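Local coordinates for protein UDP-N-acetylglucosamine 2-epimerase (PDB 4NES) that probably catalyses the reversible epimerisation at C-2 of UDP-N-acetylglucosamine to UDP-N-acetylmannosamine, working as a homodimer with a GT-B fold, at residues Phe165-Asp173 with Asn346-Ile357. Residues are numbered along the deposited sequence; the frame is centred on the assembly and turned at random.
Sequences FVVGNTIVD and NPFGNGKSGERI
The turn Val-167 to Asn-169, which links strand 164-166 to helix 170-183, runs against the loop 346-352, the glycines Gly-168 and Gly-349 bringing the backbones to 4.5 Å (CA to CA) where Asn-169 N donates to Phe-348 O. Here Gly-168, at positive phi (86°), lays its CA 3.3 Å from Phe-348 O. Ser-353, in the first turn of helix 353-363, gives its hydroxyl proton to Val-167 O, OG to O 2.6 Å; with OG anti to its carbonyl carbon (chi1 -59°), the hydroxyl points at the turn. Asp-173, on helix 170-183, turns its carboxylate to the start of helix 353-363, each oxygen met on its syn side and somewhat out of the carboxylate plane, OD1 accepting from Ser-353 N at 3.2 Å and OD2 from Gly-354 N at 2.8 Å. The second bond is the straighter, 169° at the hydrogen, and a water donates to OD2 and accepts from Glu-355 N, bridging the two. The carboxylate thus accepts from two amides of the first turn, and the N-terminal end of the helix would probably favour its negative charge. In the GT-B fold each Rossmann-like domain has its own parallel sheet; this contact fastens the C-terminal helix, which follows the second domain, to the edge strand of the first and the helix after it. Asn-169 is the N-cap of helix 170-183, its OD1 accepting from Ile-171 N, while its ND2 is held by Glu-117. Apolar contacts flank the polar core. Val-172 sets CG2 against Phe-348 CB at 3.6 Å and CG1 over the Gly-351 backbone. Farther along, Val-167 spreads its methyls, CG1 on Arg-356 CG at 3.6 Å, while CG2 crosses Ile-357 at CG1, and Ile-357 CD1 also reaches Thr-170 CG2. The hydroxyl of Thr-170 instead bonds Lys-15 O in helix 10-23.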
loop_
_atom_site.group_PDB
_atom_site.type_symbol
_atom_site.label_atom_id
_atom_site.label_comp_id
_atom_site.label_asym_id
_atom_site.label_seq_id
_atom_site.Cartn_x
_atom_site.Cartn_y
_atom_site.Cartn_z
ATOM N N PHE A 165 -15.859 -9.786 -7.866
ATOM C CA PHE A 165 -17.287 -9.858 -8.152
ATOM C C PHE A 165 -17.681 -8.603 -8.898
ATOM O O PHE A 165 -17.481 -7.501 -8.386
ATOM C CB PHE A 165 -18.077 -9.946 -6.840
ATOM C CG PHE A 165 -17.697 -11.118 -5.990
ATOM C CD1 PHE A 165 -16.622 -11.044 -5.109
ATOM C CD2 PHE A 165 -18.398 -12.307 -6.092
ATOM C CE1 PHE A 165 -16.266 -12.153 -4.332
ATOM C CE2 PHE A 165 -18.053 -13.407 -5.319
ATOM C CZ PHE A 165 -16.993 -13.328 -4.446
ATOM N N VAL A 166 -18.229 -8.751 -10.106
ATOM C CA VAL A 166 -18.712 -7.598 -10.858
ATOM C C VAL A 166 -20.156 -7.368 -10.457
ATOM O O VAL A 166 -21.044 -8.138 -10.834
ATOM C CB VAL A 166 -18.607 -7.827 -12.369
ATOM C CG1 VAL A 166 -19.110 -6.596 -13.120
ATOM C CG2 VAL A 166 -17.160 -8.145 -12.756
ATOM N N VAL A 167 -20.375 -6.327 -9.659
ATOM C CA VAL A 167 -21.667 -6.114 -9.010
ATOM C C VAL A 167 -22.377 -4.835 -9.439
ATOM O O VAL A 167 -23.494 -4.569 -8.992
ATOM C CB VAL A 167 -21.541 -6.101 -7.463
ATOM C CG1 VAL A 167 -21.041 -7.444 -6.928
ATOM C CG2 VAL A 167 -20.634 -4.955 -6.991
ATOM N N GLY A 168 -21.752 -4.060 -10.322
ATOM C CA GLY A 168 -22.242 -2.740 -10.681
ATOM C C GLY A 168 -21.715 -1.721 -9.693
ATOM O O GLY A 168 -21.033 -2.075 -8.732
ATOM N N ASN A 169 -22.014 -0.449 -9.938
ATOM C CA ASN A 169 -21.613 0.605 -9.019
ATOM C C ASN A 169 -22.784 1.015 -8.145
ATOM O O ASN A 169 -23.870 1.293 -8.658
ATOM C CB ASN A 169 -21.044 1.807 -9.788
ATOM C CG ASN A 169 -20.238 2.742 -8.900
ATOM O OD1 ASN A 169 -20.695 3.182 -7.846
ATOM N ND2 ASN A 169 -19.001 3.018 -9.307
ATOM N N THR A 170 -22.566 1.051 -6.827
ATOM C CA THR A 170 -23.618 1.476 -5.890
ATOM C C THR A 170 -24.144 2.897 -6.147
ATOM O O THR A 170 -25.214 3.263 -5.635
ATOM C CB THR A 170 -23.167 1.398 -4.420
ATOM O OG1 THR A 170 -22.043 2.263 -4.227
ATOM C CG2 THR A 170 -22.786 -0.029 -4.022
ATOM N N ILE A 171 -23.418 3.707 -6.912
ATOM C CA ILE A 171 -23.920 5.032 -7.233
ATOM C C ILE A 171 -25.213 4.945 -8.046
ATOM O O ILE A 171 -26.063 5.843 -7.955
ATOM C CB ILE A 171 -22.863 5.896 -7.957
ATOM C CG1 ILE A 171 -23.247 7.369 -7.885
ATOM C CG2 ILE A 171 -22.659 5.435 -9.397
ATOM C CD1 ILE A 171 -23.293 7.900 -6.477
ATOM N N VAL A 172 -25.402 3.866 -8.809
ATOM C CA VAL A 172 -26.679 3.674 -9.493
ATOM C C VAL A 172 -27.800 3.516 -8.471
ATOM O O VAL A 172 -28.827 4.184 -8.578
ATOM C CB VAL A 172 -26.674 2.467 -10.457
ATOM C CG1 VAL A 172 -28.024 2.352 -11.179
ATOM C CG2 VAL A 172 -25.564 2.603 -11.464
ATOM N N ASP A 173 -27.604 2.638 -7.485
ATOM C CA ASP A 173 -28.578 2.482 -6.401
ATOM C C ASP A 173 -28.898 3.835 -5.776
ATOM O O ASP A 173 -30.059 4.176 -5.566
ATOM C CB ASP A 173 -28.035 1.642 -5.231
ATOM C CG ASP A 173 -27.425 0.304 -5.631
ATOM O OD1 ASP A 173 -26.892 0.135 -6.741
ATOM O OD2 ASP A 173 -27.422 -0.587 -4.751
ATOM N N ASN A 346 -26.252 2.462 -20.123
ATOM C CA ASN A 346 -25.671 2.593 -18.783
ATOM C C ASN A 346 -24.876 1.352 -18.426
ATOM O O ASN A 346 -25.425 0.260 -18.285
ATOM C CB ASN A 346 -26.687 2.920 -17.677
ATOM C CG ASN A 346 -26.032 3.001 -16.280
ATOM O OD1 ASN A 346 -25.180 3.875 -16.001
ATOM N ND2 ASN A 346 -26.441 2.092 -15.401
ATOM N N PRO A 347 -23.564 1.525 -18.283
ATOM C CA PRO A 347 -22.609 0.445 -18.053
ATOM C C PRO A 347 -22.495 0.066 -16.581
ATOM O O PRO A 347 -21.792 -0.891 -16.266
ATOM C CB PRO A 347 -21.297 1.060 -18.531
ATOM C CG PRO A 347 -21.454 2.522 -18.238
ATOM C CD PRO A 347 -22.903 2.829 -18.476
ATOM N N PHE A 348 -23.182 0.782 -15.695
ATOM C CA PHE A 348 -22.894 0.642 -14.270
ATOM C C PHE A 348 -23.860 -0.220 -13.469
ATOM O O PHE A 348 -23.757 -0.289 -12.240
ATOM C CB PHE A 348 -22.735 2.021 -13.630
ATOM C CG PHE A 348 -21.600 2.817 -14.200
ATOM C CD1 PHE A 348 -20.314 2.287 -14.233
ATOM C CD2 PHE A 348 -21.820 4.081 -14.730
ATOM C CE1 PHE A 348 -19.265 3.014 -14.767
ATOM C CE2 PHE A 348 -20.774 4.814 -15.269
ATOM C CZ PHE A 348 -19.497 4.279 -15.284
ATOM N N GLY A 349 -24.776 -0.888 -14.157
ATOM C CA GLY A 349 -25.638 -1.852 -13.502
ATOM C C GLY A 349 -27.058 -1.383 -13.266
ATOM O O GLY A 349 -27.438 -0.281 -13.670
ATOM N N ASN A 350 -27.833 -2.216 -12.588
ATOM C CA ASN A 350 -29.259 -1.941 -12.457
ATOM C C ASN A 350 -29.694 -1.505 -11.057
ATOM O O ASN A 350 -30.871 -1.570 -10.715
ATOM C CB ASN A 350 -30.093 -3.107 -12.997
ATOM C CG ASN A 350 -30.058 -3.183 -14.516
ATOM O OD1 ASN A 350 -30.234 -2.176 -15.204
ATOM N ND2 ASN A 350 -29.824 -4.372 -15.043
ATOM N N GLY A 351 -28.749 -1.025 -10.258
ATOM C CA GLY A 351 -29.103 -0.323 -9.034
ATOM C C GLY A 351 -29.408 -1.171 -7.821
ATOM O O GLY A 351 -30.024 -0.693 -6.863
ATOM N N LYS A 352 -28.962 -2.422 -7.848
ATOM C CA LYS A 352 -29.108 -3.309 -6.708
ATOM C C LYS A 352 -27.748 -3.823 -6.255
ATOM O O LYS A 352 -27.629 -4.897 -5.674
ATOM C CB LYS A 352 -30.060 -4.465 -7.039
ATOM C CG LYS A 352 -31.478 -3.998 -7.360
ATOM C CD LYS A 352 -32.408 -5.166 -7.630
ATOM C CE LYS A 352 -33.780 -4.688 -8.105
ATOM N NZ LYS A 352 -34.605 -4.095 -7.016
ATOM N N SER A 353 -26.720 -3.025 -6.497
ATOM C CA SER A 353 -25.356 -3.393 -6.133
ATOM C C SER A 353 -25.158 -3.519 -4.626
ATOM O O SER A 353 -24.439 -4.402 -4.165
ATOM C CB SER A 353 -24.386 -2.366 -6.696
ATOM O OG SER A 353 -24.517 -2.309 -8.102
ATOM N N GLY A 354 -25.765 -2.617 -3.860
ATOM C CA GLY A 354 -25.648 -2.672 -2.411
ATOM C C GLY A 354 -26.160 -3.985 -1.854
ATOM O O GLY A 354 -25.501 -4.620 -1.036
ATOM N N GLU A 355 -27.331 -4.409 -2.309
ATOM C CA GLU A 355 -27.898 -5.666 -1.840
ATOM C C GLU A 355 -27.022 -6.845 -2.245
ATOM O O GLU A 355 -26.832 -7.769 -1.455
ATOM C CB GLU A 355 -29.334 -5.822 -2.347
ATOM C CG GLU A 355 -30.350 -4.927 -1.621
ATOM C CD GLU A 355 -30.790 -5.464 -0.269
ATOM O OE1 GLU A 355 -30.303 -6.536 0.151
ATOM O OE2 GLU A 355 -31.646 -4.814 0.371
ATOM N N ARG A 356 -26.477 -6.810 -3.459
ATOM C CA ARG A 356 -25.636 -7.915 -3.931
ATOM C C ARG A 356 -24.349 -8.022 -3.112
ATOM O O ARG A 356 -23.928 -9.118 -2.741
ATOM C CB ARG A 356 -25.316 -7.764 -5.416
ATOM C CG ARG A 356 -24.278 -8.752 -5.939
ATOM C CD ARG A 356 -24.893 -10.011 -6.537
ATOM N NE ARG A 356 -23.913 -10.716 -7.363
ATOM C CZ ARG A 356 -23.244 -11.799 -6.995
ATOM N NH1 ARG A 356 -23.457 -12.335 -5.812
ATOM N NH2 ARG A 356 -22.353 -12.339 -7.824
ATOM N N ILE A 357 -23.748 -6.875 -2.812
ATOM C CA ILE A 357 -22.544 -6.823 -1.981
ATOM C C ILE A 357 -22.789 -7.427 -0.605
ATOM O O ILE A 357 -22.005 -8.258 -0.138
ATOM C CB ILE A 357 -22.045 -5.383 -1.854
ATOM C CG1 ILE A 357 -21.407 -4.955 -3.176
ATOM C CG2 ILE A 357 -21.013 -5.259 -0.725
ATOM C CD1 ILE A 357 -21.146 -3.454 -3.277
HETATM O O HOH W 1 -29.094 -2.206 -3.319
#